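Local coordinates for possible protein of nuclear scaffold (Encephalitozoon cuniculi, PDB 3KAE) that probably serves, through its homodimeric tetratricopeptide-repeat N-terminal domain, as a Cdc27-type subunit of the anaphase-promoting complex (cyclosome), at residues K83-I88 with S118-L123; F145-V150 with G207-S212; G47-A52 with Y72-D77; P33-L38 with A101-M106; S184-E189 with P193-K198. All blocks are in the same frame, centred on the assembly; numbering follows the deposited sequence.

The five contacts are spread along the helical N-terminal domain of a Cdc27-family protein. Interactions 3 and 4 lie toward the N-terminal end, with interaction 3 nested inside the loop that interaction 4 closes and their nearest atoms about 7 Å apart. Interaction 1 joins the middle helices and touches interaction 3 where Leu119 CD2 packs on Lys73 CD at 3.6 Å. It also meets interaction 2, where Asp122 OD1 and Ser148 OG lie 2.8 Å apart in a probable hydrogen bond. Interaction 5 is nested within interaction 2, their centres about 13 Å apart. Interactions 4 and 5 lie farthest apart, about 45 Å between centres. Interactions 2 and 4 both touch the second subunit.

Interaction 1 of 5, residues K83-I88 with S118-L123; sequences KSLESI and SLLGDL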
# COMPACT_ATOMS: atom_id res chain seq x y z
N LYS C 83 5.30 -21.68 5.07
CA LYS C 83 6.65 -22.15 4.77
C LYS C 83 7.62 -20.97 4.63
O LYS C 83 8.75 -21.03 5.12
CB LYS C 83 6.66 -23.00 3.50
N SER C 84 7.18 -19.91 3.98
CA SER C 84 8.04 -18.75 3.74
C SER C 84 8.48 -18.12 5.05
O SER C 84 9.64 -17.74 5.21
CB SER C 84 7.36 -17.71 2.84
OG SER C 84 7.30 -18.15 1.50
N LEU C 85 7.54 -17.99 5.98
CA LEU C 85 7.82 -17.32 7.25
C LEU C 85 8.75 -18.14 8.11
O LEU C 85 9.64 -17.60 8.76
CB LEU C 85 6.52 -17.10 8.03
CG LEU C 85 5.65 -15.91 7.69
CD1 LEU C 85 4.46 -15.93 8.62
CD2 LEU C 85 6.44 -14.62 7.83
N GLU C 86 8.51 -19.45 8.14
CA GLU C 86 9.32 -20.35 8.96
C GLU C 86 10.78 -20.28 8.55
O GLU C 86 11.67 -20.42 9.39
CB GLU C 86 8.80 -21.78 8.83
CG GLU C 86 7.42 -22.00 9.44
CD GLU C 86 6.90 -23.40 9.17
OE1 GLU C 86 7.31 -24.02 8.16
OE2 GLU C 86 6.07 -23.88 9.96
N SER C 87 11.03 -20.07 7.26
CA SER C 87 12.39 -19.91 6.77
C SER C 87 13.12 -18.84 7.57
O SER C 87 14.28 -19.00 7.92
CB SER C 87 12.39 -19.53 5.28
OG SER C 87 11.92 -20.59 4.47
N ILE C 88 12.42 -17.75 7.86
CA ILE C 88 12.99 -16.65 8.64
C ILE C 88 13.22 -17.07 10.08
O ILE C 88 14.35 -17.03 10.58
CB ILE C 88 12.06 -15.43 8.64
CG1 ILE C 88 11.61 -15.09 7.21
CG2 ILE C 88 12.76 -14.24 9.31
CD1 ILE C 88 10.71 -13.87 7.11
N SER C 118 2.60 -13.18 14.60
CA SER C 118 1.25 -12.68 14.34
C SER C 118 0.72 -13.21 13.02
O SER C 118 -0.39 -13.74 12.95
CB SER C 118 1.24 -11.15 14.35
OG SER C 118 -0.01 -10.66 13.91
N LEU C 119 1.53 -13.06 11.97
CA LEU C 119 1.17 -13.51 10.64
C LEU C 119 1.03 -15.03 10.64
O LEU C 119 0.13 -15.59 10.04
CB LEU C 119 2.24 -13.05 9.64
CG LEU C 119 1.94 -12.80 8.16
CD1 LEU C 119 2.42 -13.93 7.30
CD2 LEU C 119 0.46 -12.47 7.89
N LEU C 120 1.95 -15.68 11.34
CA LEU C 120 1.90 -17.11 11.54
C LEU C 120 0.60 -17.52 12.25
O LEU C 120 0.02 -18.58 11.97
CB LEU C 120 3.11 -17.49 12.37
CG LEU C 120 4.04 -18.61 11.93
CD1 LEU C 120 3.88 -19.14 10.53
CD2 LEU C 120 5.48 -18.42 12.38
N GLY C 121 0.11 -16.67 13.15
CA GLY C 121 -1.12 -16.96 13.86
C GLY C 121 -2.28 -16.93 12.89
O GLY C 121 -3.12 -17.83 12.88
N ASP C 122 -2.32 -15.88 12.07
CA ASP C 122 -3.36 -15.72 11.05
C ASP C 122 -3.37 -16.88 10.08
O ASP C 122 -4.44 -17.42 9.75
CB ASP C 122 -3.16 -14.41 10.28
CG ASP C 122 -3.39 -13.18 11.14
OD1 ASP C 122 -3.95 -13.34 12.25
OD2 ASP C 122 -3.01 -12.06 10.71
N LEU C 123 -2.18 -17.26 9.61
CA LEU C 123 -2.05 -18.36 8.67
C LEU C 123 -2.52 -19.70 9.25
O LEU C 123 -3.29 -20.40 8.58
CB LEU C 123 -0.60 -18.46 8.14
CG LEU C 123 -0.14 -17.18 7.41
CD1 LEU C 123 1.38 -17.13 7.24
CD2 LEU C 123 -0.85 -17.00 6.07
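Leu85 sends one branch, CD1, in among the side chains of Leu119, Leu120 and Leu123 of the facing helix. Leu85 sets off straight at that helix, and CG stands anti to the carbonyl carbon (chi1 -82°), which carries the isobutyl group across. Leu123 meets this methyl through its CD1, 3.6 Å from Leu85 CD1, the two side chains running at a slant to each other. Leu120 starts out pointing past the contact but turns its CD1 back, to lie 3.8 Å from Leu85 CD1 and over the base of the same side chain near CB. Leu119 lies crosswise to Leu85, at roughly a right angle. Its CB rests 3.8 Å from Leu85 CD1; the still nearer approach of its own CD1 is too short to be reliable. No hydrogen bond crosses, so what joins the two helices here is apolar packing alone. Helix 62-74 adds to the same core, with Ser69 touching both Leu85 and Leu119, while Leu123 also packs on Ala81 and Ile82, about a turn before Leu85 in helix 78-89. The helix axes pass 10.4 Å apart and run nearly antiparallel, at 151° between their directions. A single leucine seated among three others, between the nearly antiparallel helices 78-89 and 113-126, fits the all-helical packing of a tetratricopeptide-repeat domain.

Interaction 2 of 5, residues F145-V150 with G207-S212; sequences FLFSPV and GSYFIS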
# COMPACT_ATOMS: atom_id res chain seq x y z
N PHE C 145 2.39 -5.37 21.51
CA PHE C 145 1.01 -5.23 21.09
C PHE C 145 0.91 -5.21 19.56
O PHE C 145 1.51 -4.37 18.91
CB PHE C 145 0.39 -3.93 21.65
CG PHE C 145 -1.00 -3.63 21.13
CD1 PHE C 145 -1.18 -3.15 19.84
CD2 PHE C 145 -2.12 -3.84 21.92
CE1 PHE C 145 -2.46 -2.89 19.35
CE2 PHE C 145 -3.39 -3.56 21.44
CZ PHE C 145 -3.55 -3.09 20.14
N LEU C 146 0.14 -6.14 19.01
CA LEU C 146 -0.31 -6.06 17.64
C LEU C 146 -1.79 -6.39 17.63
O LEU C 146 -2.28 -7.10 18.51
CB LEU C 146 0.46 -7.02 16.72
CG LEU C 146 1.98 -6.81 16.59
CD1 LEU C 146 2.58 -7.85 15.72
CD2 LEU C 146 2.36 -5.42 16.08
N PHE C 147 -2.50 -5.87 16.63
CA PHE C 147 -3.95 -5.94 16.56
C PHE C 147 -4.51 -7.33 16.42
O PHE C 147 -5.49 -7.67 17.09
CB PHE C 147 -4.46 -5.06 15.42
CG PHE C 147 -5.95 -5.15 15.22
CD1 PHE C 147 -6.50 -6.04 14.29
CD2 PHE C 147 -6.81 -4.31 15.93
CE1 PHE C 147 -7.87 -6.10 14.10
CE2 PHE C 147 -8.18 -4.36 15.74
CZ PHE C 147 -8.72 -5.26 14.83
N SER C 148 -3.93 -8.14 15.55
CA SER C 148 -4.49 -9.47 15.32
C SER C 148 -4.35 -10.46 16.50
O SER C 148 -5.29 -11.18 16.80
CB SER C 148 -3.98 -10.09 14.03
OG SER C 148 -4.94 -11.03 13.55
N PRO C 149 -3.16 -10.53 17.11
CA PRO C 149 -3.01 -11.38 18.30
C PRO C 149 -3.94 -10.90 19.45
O PRO C 149 -4.66 -11.70 20.05
CB PRO C 149 -1.52 -11.22 18.67
CG PRO C 149 -0.86 -10.83 17.40
CD PRO C 149 -1.86 -9.99 16.66
N VAL C 150 -3.94 -9.59 19.71
CA VAL C 150 -4.79 -9.02 20.74
C VAL C 150 -6.28 -9.33 20.51
O VAL C 150 -6.94 -9.85 21.41
CB VAL C 150 -4.57 -7.50 20.89
CG1 VAL C 150 -5.64 -6.89 21.79
CG2 VAL C 150 -3.19 -7.23 21.45
N GLY C 207 -13.01 3.54 21.11
CA GLY C 207 -14.28 3.09 21.64
C GLY C 207 -15.01 2.17 20.68
O GLY C 207 -15.73 1.26 21.09
N SER C 208 -14.82 2.42 19.39
CA SER C 208 -15.47 1.64 18.34
C SER C 208 -15.10 0.16 18.47
O SER C 208 -15.93 -0.73 18.30
CB SER C 208 -15.09 2.16 16.95
OG SER C 208 -15.09 3.58 16.93
N TYR C 209 -13.84 -0.09 18.78
CA TYR C 209 -13.38 -1.46 19.01
C TYR C 209 -13.95 -2.01 20.32
O TYR C 209 -14.54 -3.08 20.33
CB TYR C 209 -11.85 -1.51 19.06
CG TYR C 209 -11.18 -1.07 17.79
CD1 TYR C 209 -10.88 -1.98 16.78
CD2 TYR C 209 -10.83 0.27 17.59
CE1 TYR C 209 -10.25 -1.59 15.61
CE2 TYR C 209 -10.21 0.68 16.42
CZ TYR C 209 -9.91 -0.26 15.43
OH TYR C 209 -9.29 0.12 14.24
N PHE C 210 -13.79 -1.27 21.41
CA PHE C 210 -14.25 -1.75 22.72
C PHE C 210 -15.75 -2.06 22.74
O PHE C 210 -16.16 -3.17 23.05
CB PHE C 210 -13.89 -0.76 23.83
CG PHE C 210 -14.07 -1.33 25.21
CD1 PHE C 210 -13.03 -2.00 25.84
CD2 PHE C 210 -15.29 -1.21 25.88
CE1 PHE C 210 -13.18 -2.53 27.10
CE2 PHE C 210 -15.45 -1.72 27.14
CZ PHE C 210 -14.40 -2.39 27.75
N ILE C 211 -16.56 -1.08 22.38
CA ILE C 211 -18.00 -1.29 22.31
C ILE C 211 -18.39 -2.41 21.35
O ILE C 211 -19.35 -3.15 21.61
CB ILE C 211 -18.73 0.01 21.93
CG1 ILE C 211 -18.30 1.16 22.84
CG2 ILE C 211 -20.24 -0.19 21.97
CD1 ILE C 211 -18.28 0.81 24.28
N SER C 212 -17.67 -2.54 20.23
CA SER C 212 -17.93 -3.62 19.28
C SER C 212 -17.68 -4.97 19.97
O SER C 212 -18.49 -5.90 19.90
CB SER C 212 -17.06 -3.49 18.02
OG SER C 212 -17.46 -2.37 17.25
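Phe147 and Tyr209 meet ring against ring, and this one pair makes up the whole direct contact between the two segments. The nearest atoms are Phe147 CE2 and Tyr209 CE1, 3.5 Å apart, and the same Phe147 CE2 lies 3.7 Å from Tyr209 CD1. The centroids are 5.8 Å apart and the planes are inclined at 69°, an oblique meeting that is neither a parallel stack nor a clean T. Phe147 is the first residue of helix 147-155 and Tyr209 lies in the first turn of helix 206-220, and their rings reach out by different routes: Phe147 has CG anti to its backbone N (chi1 176°), whereas Tyr209 has CG anti to its carbonyl carbon (chi1 -61°). Two aromatic side chains span the gap, the CA atoms of Phe147 and Tyr209 being 10.7 Å apart. Leu146 takes the N-cap position ahead of helix 147-155, and its O accepts the backbone bond from Val150 N. Further out, the Tyr209 ring meets Phe241 edge to face. The second subunit closes in as well: its Phe23 lies edge to face with Tyr209, and its Thr20 is hydrogen-bonded to Phe147 N. A bound glycerol, probably from the crystallisation liquor, sits beside Phe147. Chemically the pair is a small aromatic contact without polar bonds of its own, and with residues of the second subunit bordering it, it lies at the dimer interface.

Interaction 3 of 5, residues G47-A52 with Y72-D77; sequences GEYTRA and YKKKKD
The closest backbone approach is between Tyr49, in the first turn of helix 49-57, and Lys74, in the last turn of helix 62-74, with their CA atoms 7.2 Å apart. The alkyl chain of Lys74 lies over one face of the Tyr49 ring. Its CG sits 3.5 Å from the Tyr49 ring centroid and 11° off the normal, a CH-pi contact; a bend at chi2 (-63°) then carries CD and CE along the face toward Tyr49 OH. On the opposite face of the ring, Gly47 O lies nearer the rim. Helix 36-45 and helix 62-74 each end in a Schellman motif, with Gly47 and Lys76 as the positive-phi C-prime residues, so the contact joins turn regions of the tetratricopeptide-repeat fold. Lys75 curls at chi3 and chi4 to bring its ammonium round to Thr50, where NZ donates to OG1 at 2.7 Å. Within segment 47-52, away from the contact, Arg51 NH1 forms a 2.8 Å salt bridge to Glu48 OE2.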
# COMPACT_ATOMS: atom_id res chain seq x y z
N GLY C 47 -0.70 -4.07 -5.68
CA GLY C 47 -1.66 -5.16 -5.67
C GLY C 47 -1.32 -6.31 -6.59
O GLY C 47 -2.18 -7.14 -6.88
N GLU C 48 -0.06 -6.38 -7.04
CA GLU C 48 0.34 -7.40 -8.02
C GLU C 48 1.18 -8.51 -7.40
O GLU C 48 2.40 -8.56 -7.55
CB GLU C 48 1.09 -6.77 -9.20
CG GLU C 48 0.29 -5.71 -9.92
CD GLU C 48 1.00 -5.17 -11.15
OE1 GLU C 48 1.49 -4.01 -11.12
OE2 GLU C 48 1.08 -5.92 -12.15
N TYR C 49 0.49 -9.43 -6.73
CA TYR C 49 1.15 -10.44 -5.91
C TYR C 49 1.85 -11.53 -6.72
O TYR C 49 2.98 -11.93 -6.41
CB TYR C 49 0.15 -11.01 -4.88
CG TYR C 49 -0.66 -9.90 -4.24
CD1 TYR C 49 -0.05 -8.96 -3.42
CD2 TYR C 49 -2.02 -9.76 -4.50
CE1 TYR C 49 -0.76 -7.94 -2.86
CE2 TYR C 49 -2.74 -8.73 -3.93
CZ TYR C 49 -2.11 -7.83 -3.11
OH TYR C 49 -2.80 -6.78 -2.54
N THR C 50 1.19 -12.01 -7.77
CA THR C 50 1.78 -13.04 -8.61
C THR C 50 3.04 -12.53 -9.30
O THR C 50 4.03 -13.25 -9.42
CB THR C 50 0.79 -13.56 -9.65
OG1 THR C 50 -0.46 -13.84 -9.02
CG2 THR C 50 1.33 -14.82 -10.32
N ARG C 51 3.01 -11.27 -9.74
CA ARG C 51 4.18 -10.67 -10.37
C ARG C 51 5.30 -10.47 -9.35
O ARG C 51 6.48 -10.70 -9.65
CB ARG C 51 3.82 -9.34 -11.05
CG ARG C 51 3.08 -9.51 -12.36
CD ARG C 51 2.89 -8.19 -13.08
NE ARG C 51 4.15 -7.60 -13.50
CZ ARG C 51 4.31 -6.32 -13.82
NH1 ARG C 51 3.27 -5.48 -13.78
NH2 ARG C 51 5.50 -5.87 -14.18
N ALA C 52 4.93 -10.04 -8.15
CA ALA C 52 5.92 -9.80 -7.12
C ALA C 52 6.61 -11.12 -6.76
O ALA C 52 7.80 -11.14 -6.48
CB ALA C 52 5.26 -9.15 -5.87
N TYR C 72 1.66 -14.76 -0.89
CA TYR C 72 0.99 -16.06 -0.74
C TYR C 72 -0.32 -15.97 0.02
O TYR C 72 -1.29 -16.63 -0.33
CB TYR C 72 1.92 -17.08 -0.09
CG TYR C 72 2.93 -17.67 -1.06
CD1 TYR C 72 2.55 -18.10 -2.32
CD2 TYR C 72 4.27 -17.82 -0.69
CE1 TYR C 72 3.48 -18.64 -3.22
CE2 TYR C 72 5.20 -18.35 -1.57
CZ TYR C 72 4.80 -18.76 -2.83
OH TYR C 72 5.72 -19.29 -3.69
N LYS C 73 -0.35 -15.14 1.06
CA LYS C 73 -1.55 -14.97 1.86
C LYS C 73 -2.65 -14.30 1.04
O LYS C 73 -3.81 -14.69 1.10
CB LYS C 73 -1.24 -14.18 3.14
CG LYS C 73 -2.43 -14.02 4.09
CD LYS C 73 -2.03 -13.23 5.33
CE LYS C 73 -3.21 -13.03 6.28
NZ LYS C 73 -4.25 -12.19 5.64
N LYS C 74 -2.29 -13.27 0.27
CA LYS C 74 -3.25 -12.63 -0.63
C LYS C 74 -3.85 -13.64 -1.61
O LYS C 74 -5.01 -13.55 -1.99
CB LYS C 74 -2.58 -11.52 -1.42
CG LYS C 74 -2.23 -10.30 -0.62
CD LYS C 74 -3.46 -9.64 -0.07
CE LYS C 74 -3.08 -8.42 0.73
NZ LYS C 74 -4.28 -7.67 1.21
N LYS C 75 -3.03 -14.60 -2.02
CA LYS C 75 -3.44 -15.62 -2.97
C LYS C 75 -4.02 -16.83 -2.24
O LYS C 75 -4.31 -17.86 -2.86
CB LYS C 75 -2.25 -16.03 -3.84
CG LYS C 75 -1.73 -14.90 -4.74
CD LYS C 75 -0.28 -15.13 -5.15
CE LYS C 75 -0.14 -16.31 -6.11
NZ LYS C 75 -0.69 -16.03 -7.46
N LYS C 76 -4.17 -16.72 -0.93
CA LYS C 76 -4.71 -17.80 -0.10
C LYS C 76 -3.93 -19.13 -0.18
O LYS C 76 -4.46 -20.18 0.15
CB LYS C 76 -6.20 -18.02 -0.39
CG LYS C 76 -7.08 -16.81 -0.12
CD LYS C 76 -8.53 -17.10 -0.44
CE LYS C 76 -9.39 -15.87 -0.29
NZ LYS C 76 -9.12 -14.89 -1.39
N ASP C 77 -2.68 -19.07 -0.63
CA ASP C 77 -1.82 -20.24 -0.55
C ASP C 77 -1.16 -20.26 0.83
O ASP C 77 0.01 -19.89 0.98
CB ASP C 77 -0.76 -20.23 -1.65
CG ASP C 77 -0.07 -21.59 -1.80
OD1 ASP C 77 -0.08 -22.37 -0.83
OD2 ASP C 77 0.48 -21.87 -2.90

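Interaction 4 of 5, residues P33-L38 with A101-M106; sequences PEYRML and ARIQEM
Ile103 is the first residue of 101-106 to touch the other segment, and it meets both Tyr35 and Leu38. It leaves the backbone toward 33-38, with CG1 lying 3.7 Å from Tyr35 CE1, at the edge of the ring and near its plane. CG1 and CG2 both flank this edge, CG2 of Ile103 being 4.1 Å from Tyr35 CE1, so the ring abuts the forked part of the isoleucine and does not lie flat on it. The CG1 branch runs on through CD1 to Leu38, where Ile103 CD1 lies 3.7 Å from Leu38 CD2, the two side chains crossing at about a right angle. Leu38 gets there with a chi1 of 176°, which sets CG opposite its own backbone nitrogen. Met106 comes last, its SD resting 4.2 Å from Leu38 CD1 in a looser apolar touch; Met106 also packs on Arg16 of the second subunit. No hydrogen bond links the two segments directly. The hydroxyl of Tyr35 is hydrogen-bonded to Asp100 N, just ahead of 101-106, which holds the ring beside the start of the short helix. That short helix, 101-104, packs against the start of helix 36-45, and helix 5-14 borders the contact through Ile6, which touches Tyr35 and Arg102, and Ile9, which touches Leu38.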
# COMPACT_ATOMS: atom_id res chain seq x y z
N PRO C 33 21.47 -4.67 -8.91
CA PRO C 33 20.65 -5.85 -8.61
C PRO C 33 20.28 -5.95 -7.13
O PRO C 33 19.35 -6.67 -6.78
CB PRO C 33 21.54 -7.02 -9.00
CG PRO C 33 22.58 -6.44 -9.92
CD PRO C 33 22.79 -5.04 -9.45
N GLU C 34 21.03 -5.25 -6.28
CA GLU C 34 20.78 -5.27 -4.83
C GLU C 34 19.44 -4.61 -4.53
O GLU C 34 19.18 -4.20 -3.40
CB GLU C 34 21.90 -4.54 -4.08
CG GLU C 34 23.33 -4.88 -4.54
CD GLU C 34 23.82 -4.07 -5.75
OE1 GLU C 34 23.37 -2.92 -5.96
OE2 GLU C 34 24.67 -4.59 -6.50
N TYR C 35 18.59 -4.52 -5.54
CA TYR C 35 17.37 -3.74 -5.45
C TYR C 35 16.18 -4.47 -6.02
O TYR C 35 15.14 -3.85 -6.26
CB TYR C 35 17.54 -2.41 -6.21
CG TYR C 35 18.41 -1.40 -5.50
CD1 TYR C 35 17.97 -0.78 -4.32
CD2 TYR C 35 19.67 -1.04 -6.00
CE1 TYR C 35 18.75 0.15 -3.66
CE2 TYR C 35 20.47 -0.11 -5.34
CZ TYR C 35 20.00 0.48 -4.17
OH TYR C 35 20.77 1.41 -3.49
N ARG C 36 16.31 -5.78 -6.26
CA ARG C 36 15.18 -6.53 -6.81
C ARG C 36 14.08 -6.63 -5.74
O ARG C 36 12.90 -6.85 -6.04
CB ARG C 36 15.60 -7.93 -7.25
CG ARG C 36 14.51 -8.62 -8.08
CD ARG C 36 14.86 -10.08 -8.38
NE ARG C 36 16.01 -10.21 -9.29
CZ ARG C 36 15.96 -9.94 -10.59
NH1 ARG C 36 14.82 -9.52 -11.15
NH2 ARG C 36 17.04 -10.09 -11.34
N MET C 37 14.48 -6.47 -4.49
CA MET C 37 13.56 -6.44 -3.38
C MET C 37 12.60 -5.29 -3.62
O MET C 37 11.39 -5.46 -3.54
CB MET C 37 14.34 -6.26 -2.08
CG MET C 37 13.57 -6.56 -0.78
SD MET C 37 12.74 -8.17 -0.72
CE MET C 37 11.02 -7.65 -0.87
N LEU C 38 13.16 -4.12 -3.95
CA LEU C 38 12.40 -2.88 -4.15
C LEU C 38 11.30 -3.04 -5.19
O LEU C 38 10.16 -2.57 -5.02
CB LEU C 38 13.34 -1.74 -4.56
CG LEU C 38 12.73 -0.38 -4.89
CD1 LEU C 38 11.79 0.10 -3.78
CD2 LEU C 38 13.82 0.65 -5.11
N ALA C 101 20.01 4.17 1.95
CA ALA C 101 19.33 4.30 3.23
C ALA C 101 17.81 4.41 3.11
O ALA C 101 17.08 3.94 3.97
CB ALA C 101 19.89 5.48 4.02
N ARG C 102 17.34 5.04 2.03
CA ARG C 102 15.90 5.22 1.84
C ARG C 102 15.22 3.89 1.54
O ARG C 102 14.04 3.69 1.84
CB ARG C 102 15.64 6.22 0.72
CG ARG C 102 15.98 7.65 1.12
CD ARG C 102 16.11 8.55 -0.09
NE ARG C 102 17.25 8.18 -0.92
CZ ARG C 102 17.62 8.82 -2.03
NH1 ARG C 102 16.92 9.87 -2.44
NH2 ARG C 102 18.67 8.42 -2.72
N ILE C 103 15.99 2.98 0.95
CA ILE C 103 15.50 1.65 0.64
C ILE C 103 15.56 0.75 1.87
O ILE C 103 14.65 -0.03 2.13
CB ILE C 103 16.32 1.04 -0.52
CG1 ILE C 103 16.17 1.91 -1.77
CG2 ILE C 103 15.87 -0.38 -0.83
CD1 ILE C 103 14.74 2.35 -2.01
N GLN C 104 16.64 0.89 2.64
CA GLN C 104 16.90 0.05 3.79
C GLN C 104 15.72 0.12 4.75
O GLN C 104 15.29 -0.89 5.32
CB GLN C 104 18.19 0.48 4.49
CG GLN C 104 18.93 -0.64 5.22
CD GLN C 104 20.06 -1.27 4.41
OE1 GLN C 104 20.78 -0.59 3.67
NE2 GLN C 104 20.23 -2.59 4.56
N GLU C 105 15.17 1.32 4.91
CA GLU C 105 14.05 1.55 5.80
C GLU C 105 12.85 0.67 5.48
O GLU C 105 12.01 0.43 6.34
CB GLU C 105 13.63 3.02 5.75
CG GLU C 105 14.54 3.97 6.50
CD GLU C 105 14.05 5.41 6.43
OE1 GLU C 105 13.30 5.74 5.48
OE2 GLU C 105 14.42 6.21 7.31
N MET C 106 12.75 0.20 4.24
CA MET C 106 11.60 -0.60 3.83
C MET C 106 11.86 -2.06 4.12
O MET C 106 11.06 -2.92 3.76
CB MET C 106 11.33 -0.43 2.33
CG MET C 106 11.46 0.99 1.82
SD MET C 106 10.74 1.14 0.18
CE MET C 106 9.00 0.91 0.58

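Interaction 5 of 5, residues S184-E189 with P193-K198; sequences SIEFHE and PSLVKK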
# COMPACT_ATOMS: atom_id res chain seq x y z
N SER C 184 -10.59 -4.62 28.46
CA SER C 184 -11.27 -5.68 27.73
C SER C 184 -11.29 -6.96 28.56
O SER C 184 -12.31 -7.63 28.66
CB SER C 184 -10.60 -5.94 26.36
OG SER C 184 -10.64 -4.78 25.54
N ILE C 185 -10.16 -7.31 29.14
CA ILE C 185 -10.11 -8.52 29.94
C ILE C 185 -11.12 -8.37 31.08
O ILE C 185 -11.93 -9.26 31.36
CB ILE C 185 -8.71 -8.78 30.52
CG1 ILE C 185 -7.68 -9.01 29.42
CG2 ILE C 185 -8.75 -10.01 31.43
CD1 ILE C 185 -6.25 -9.07 29.93
N GLU C 186 -11.09 -7.21 31.72
CA GLU C 186 -11.97 -6.96 32.84
C GLU C 186 -13.44 -6.97 32.44
O GLU C 186 -14.28 -7.55 33.16
CB GLU C 186 -11.65 -5.64 33.54
CG GLU C 186 -12.57 -5.35 34.71
CD GLU C 186 -12.32 -4.00 35.36
OE1 GLU C 186 -11.24 -3.41 35.14
OE2 GLU C 186 -13.22 -3.52 36.09
N PHE C 187 -13.76 -6.32 31.32
CA PHE C 187 -15.16 -6.21 30.93
C PHE C 187 -15.70 -7.60 30.60
O PHE C 187 -16.86 -7.89 30.88
CB PHE C 187 -15.37 -5.27 29.75
CG PHE C 187 -16.76 -5.36 29.17
CD1 PHE C 187 -17.03 -6.22 28.12
CD2 PHE C 187 -17.81 -4.61 29.73
CE1 PHE C 187 -18.31 -6.33 27.61
CE2 PHE C 187 -19.08 -4.71 29.21
CZ PHE C 187 -19.34 -5.57 28.14
N HIS C 188 -14.84 -8.44 30.03
CA HIS C 188 -15.28 -9.76 29.63
C HIS C 188 -15.86 -10.52 30.82
O HIS C 188 -16.91 -11.16 30.73
CB HIS C 188 -14.14 -10.57 29.04
CG HIS C 188 -14.43 -12.04 28.97
ND1 HIS C 188 -15.23 -12.59 27.99
CD2 HIS C 188 -14.07 -13.06 29.78
CE1 HIS C 188 -15.32 -13.90 28.19
NE2 HIS C 188 -14.63 -14.20 29.28
N GLU C 189 -15.16 -10.44 31.94
CA GLU C 189 -15.55 -11.20 33.12
C GLU C 189 -16.45 -10.41 34.08
O GLU C 189 -17.02 -10.97 35.00
CB GLU C 189 -14.32 -11.73 33.86
N PRO C 193 -20.43 -1.73 33.36
CA PRO C 193 -21.12 -0.62 32.68
C PRO C 193 -20.32 0.69 32.72
O PRO C 193 -20.49 1.56 31.85
CB PRO C 193 -22.43 -0.46 33.49
CG PRO C 193 -22.56 -1.72 34.25
CD PRO C 193 -21.16 -2.16 34.55
N SER C 194 -19.49 0.84 33.75
CA SER C 194 -18.61 1.99 33.84
C SER C 194 -17.57 1.95 32.72
O SER C 194 -17.14 2.99 32.22
CB SER C 194 -17.92 2.03 35.21
OG SER C 194 -16.95 1.01 35.36
N LEU C 195 -17.15 0.75 32.35
CA LEU C 195 -16.20 0.55 31.26
C LEU C 195 -16.82 0.92 29.91
O LEU C 195 -16.22 1.64 29.11
CB LEU C 195 -15.69 -0.90 31.23
CG LEU C 195 -14.22 -1.20 31.59
CD1 LEU C 195 -13.55 -0.09 32.39
CD2 LEU C 195 -14.07 -2.55 32.30
N VAL C 196 -18.04 0.43 29.69
CA VAL C 196 -18.80 0.71 28.47
C VAL C 196 -19.03 2.20 28.29
O VAL C 196 -18.94 2.72 27.18
CB VAL C 196 -20.18 0.02 28.51
CG1 VAL C 196 -21.00 0.44 27.29
CG2 VAL C 196 -20.03 -1.49 28.57
N LYS C 197 -19.36 2.87 29.38
CA LYS C 197 -19.64 4.30 29.35
C LYS C 197 -18.35 5.07 29.08
O LYS C 197 -18.35 6.09 28.41
CB LYS C 197 -20.27 4.75 30.67
N LYS C 198 -17.24 4.56 29.62
CA LYS C 198 -15.95 5.18 29.44
C LYS C 198 -15.52 5.21 27.96
O LYS C 198 -15.02 6.22 27.47
CB LYS C 198 -14.90 4.44 30.27
CG LYS C 198 -13.46 4.69 29.82
CD LYS C 198 -12.50 3.67 30.43
CE LYS C 198 -11.05 4.10 30.20
NZ LYS C 198 -10.06 3.13 30.75
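Leu195 lays its CD2 methyl over the stem of Phe187 and the extended chain of Glu186. The methyl lies 3.9 Å from Phe187 CB and 3.8 Å from Glu186 CD, so the aliphatic part and the carboxylate carbon of the glutamate flank the leucine while the two chains run aslant. Phe187 turns its ring the other way, toward Val196: a chi1 of 169° swings the ring alongside the carbonyl carbon, and CE2 comes within 3.4 Å of Val196 CG2, an oblique approach neither over the face nor at the edge. The ring is also met edge to face by Tyr218 of helix 206-220, and Phe210 of that helix also touches Leu195. Lys198 reaches back to Asp183 and Glu179 in salt bridges, adding charge pairing to the apolar contact. The axes pass 9.9 Å apart at 133°. Two helices joined by a very short link, antiparallel in sense but splayed, form an antiparallel helical hairpin, as in tetratricopeptide-repeat folds, with helix 206-220 closing over one side of it.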